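Hemerythrin HHE cation binding domain protein (Mycobacterium kansasii, PDB 6TYJ) binds zinc and iron ions within a hemerythrin-like helical bundle, at a site of histidine and carboxylate side chains. Local coordinates at residues I84-V89 with N105-V110. Numbering follows the deposited sequence.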
loop_
_atom_site.group_PDB
_atom_site.type_symbol
_atom_site.label_atom_id
_atom_site.label_comp_id
_atom_site.label_asym_id
_atom_site.label_seq_id
_atom_site.Cartn_x
_atom_site.Cartn_y
_atom_site.Cartn_z
ATOM N N ILE A 84 -1.856 -2.315 -8.702
ATOM C CA ILE A 84 -0.662 -2.895 -9.325
ATOM C C ILE A 84 -0.690 -2.703 -10.842
ATOM O O ILE A 84 0.333 -2.376 -11.458
ATOM C CB ILE A 84 -0.526 -4.383 -8.925
ATOM C CG1 ILE A 84 -0.250 -4.525 -7.425
ATOM C CG2 ILE A 84 0.590 -5.033 -9.706
ATOM C CD1 ILE A 84 -0.387 -5.963 -6.926
ATOM N N ASP A 85 -1.862 -2.868 -11.464
ATOM C CA ASP A 85 -1.980 -2.684 -12.907
ATOM C C ASP A 85 -1.683 -1.244 -13.292
ATOM O O ASP A 85 -1.058 -0.983 -14.330
ATOM C CB ASP A 85 -3.378 -3.072 -13.393
ATOM C CG ASP A 85 -3.506 -4.552 -13.688
ATOM O OD1 ASP A 85 -2.545 -5.302 -13.405
ATOM O OD2 ASP A 85 -4.570 -4.960 -14.209
ATOM N N GLN A 86 -2.149 -0.291 -12.485
ATOM C CA GLN A 86 -1.886 1.106 -12.817
ATOM C C GLN A 86 -0.420 1.444 -12.602
ATOM O O GLN A 86 0.143 2.263 -13.327
ATOM C CB GLN A 86 -2.771 2.028 -11.982
ATOM C CG GLN A 86 -2.788 3.477 -12.438
ATOM C CD GLN A 86 -3.466 3.679 -13.793
ATOM O OE1 GLN A 86 -4.563 3.161 -14.046
ATOM N NE2 GLN A 86 -2.815 4.431 -14.669
ATOM N N LEU A 87 0.203 0.849 -11.583
ATOM C CA LEU A 87 1.626 1.070 -11.373
ATOM C C LEU A 87 2.422 0.599 -12.580
ATOM O O LEU A 87 3.391 1.254 -12.989
ATOM C CB LEU A 87 2.090 0.350 -10.097
ATOM C CG LEU A 87 3.600 0.443 -9.836
ATOM C CD1 LEU A 87 4.082 1.877 -9.698
ATOM C CD2 LEU A 87 3.966 -0.385 -8.589
ATOM N N SER A 88 2.017 -0.529 -13.182
ATOM C CA SER A 88 2.696 -1.001 -14.390
ATOM C C SER A 88 2.599 0.017 -15.524
ATOM O O SER A 88 3.568 0.232 -16.265
ATOM C CB SER A 88 2.116 -2.346 -14.829
ATOM O OG SER A 88 2.390 -3.320 -13.841
ATOM N N VAL A 89 1.434 0.638 -15.691
ATOM C CA VAL A 89 1.302 1.669 -16.717
ATOM C C VAL A 89 2.188 2.862 -16.391
ATOM O O VAL A 89 2.837 3.430 -17.283
ATOM C CB VAL A 89 -0.169 2.086 -16.878
ATOM C CG1 VAL A 89 -0.294 3.184 -17.937
ATOM C CG2 VAL A 89 -1.015 0.881 -17.260
ATOM N N ASN A 105 -0.663 11.290 -11.890
ATOM C CA ASN A 105 -1.956 11.645 -11.305
ATOM C C ASN A 105 -2.951 10.497 -11.415
ATOM O O ASN A 105 -3.725 10.257 -10.484
ATOM C CB ASN A 105 -2.506 12.908 -11.966
ATOM C CG ASN A 105 -1.784 14.149 -11.505
ATOM O OD1 ASN A 105 -1.329 14.219 -10.362
ATOM N ND2 ASN A 105 -1.684 15.149 -12.383
ATOM N N SER A 106 -2.952 9.786 -12.547
ATOM C CA SER A 106 -3.833 8.636 -12.700
ATOM C C SER A 106 -3.502 7.562 -11.669
ATOM O O SER A 106 -4.405 6.942 -11.098
ATOM C CB SER A 106 -3.733 8.076 -14.121
ATOM O OG SER A 106 -4.291 8.986 -15.065
ATOM N N PHE A 107 -2.220 7.333 -11.420
ATOM C CA PHE A 107 -1.838 6.359 -10.404
ATOM C C PHE A 107 -2.229 6.829 -9.007
ATOM O O PHE A 107 -2.802 6.055 -8.216
ATOM C CB PHE A 107 -0.337 6.090 -10.473
ATOM C CG PHE A 107 0.144 5.168 -9.392
ATOM C CD1 PHE A 107 -0.168 3.817 -9.429
ATOM C CD2 PHE A 107 0.892 5.660 -8.330
ATOM C CE1 PHE A 107 0.270 2.970 -8.446
ATOM C CE2 PHE A 107 1.324 4.817 -7.323
ATOM C CZ PHE A 107 1.014 3.468 -7.375
ATOM N N LYS A 108 -1.894 8.077 -8.675
ATOM C CA LYS A 108 -2.239 8.645 -7.373
ATOM C C LYS A 108 -3.731 8.494 -7.085
ATOM O O LYS A 108 -4.125 8.122 -5.970
ATOM C CB LYS A 108 -1.799 10.107 -7.315
ATOM C CG LYS A 108 -1.917 10.718 -5.940
ATOM C CD LYS A 108 -1.263 12.088 -5.860
ATOM C CE LYS A 108 -2.113 13.139 -6.538
ATOM N NZ LYS A 108 -1.698 14.537 -6.201
ATOM N N THR A 109 -4.572 8.701 -8.101
ATOM C CA THR A 109 -6.016 8.600 -7.913
ATOM C C THR A 109 -6.427 7.183 -7.534
ATOM O O THR A 109 -7.261 6.984 -6.641
ATOM C CB THR A 109 -6.735 9.056 -9.184
ATOM O OG1 THR A 109 -6.480 10.456 -9.376
ATOM C CG2 THR A 109 -8.245 8.827 -9.082
ATOM N N VAL A 110 -5.869 6.190 -8.224
ATOM C CA VAL A 110 -6.200 4.798 -7.944
ATOM C C VAL A 110 -5.702 4.408 -6.558
ATOM O O VAL A 110 -6.392 3.710 -5.808
ATOM C CB VAL A 110 -5.597 3.898 -9.038
ATOM C CG1 VAL A 110 -5.833 2.445 -8.732
ATOM C CG2 VAL A 110 -6.180 4.252 -10.406
#
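Gln86 and Phe107 bury the most surface here, and their CA atoms, 5.8 Å apart, set the register between helices 70-91 and 100-121. The two segments run antiparallel at 168°, with 9.3 Å between axes. The aliphatic part of Gln86 makes its closest contact: its CG rests over Phe107 CA at 3.7 Å and also meets Val110 CG2 at 4.0 Å. The chain then bends at chi2, which carries the amide along helix 100-121 until NE2 stands 3.8 Å from Ser106 CB, a contact with carbon; the amide plane is turned 45° from the Phe107 ring. The bond to CB of Phe107 points neither toward nor away from the other helix, but with CG anti to the backbone N (chi1 176°) the end of the side chain comes nearer and the ring reaches the backbone of Gln86 and Leu87. There Phe107 CE1 meets Leu87 CB at 3.6 Å, while Leu87 CD1 covers one face of the ring, about 4.2 Å from Phe107 CZ. These two side chains lie side by side and point the same way, into the bundle, where Leu87 also packs on Phe44 and Leu48, and Phe107 on Leu51, all of helix 38-65. The contact thus joins two neighbouring antiparallel helices of the hemerythrin four-helix bundle to a third. Val110 leads toward the metal centre, its side chain about 10 Å from a bound zinc ion. Chemically, the interface is held by van der Waals contact, grading from the buried Leu87-Phe107 pair to the partly exposed Gln86, whose methylenes serve as apolar surface while its amide meets only carbon atoms of segment 105-110.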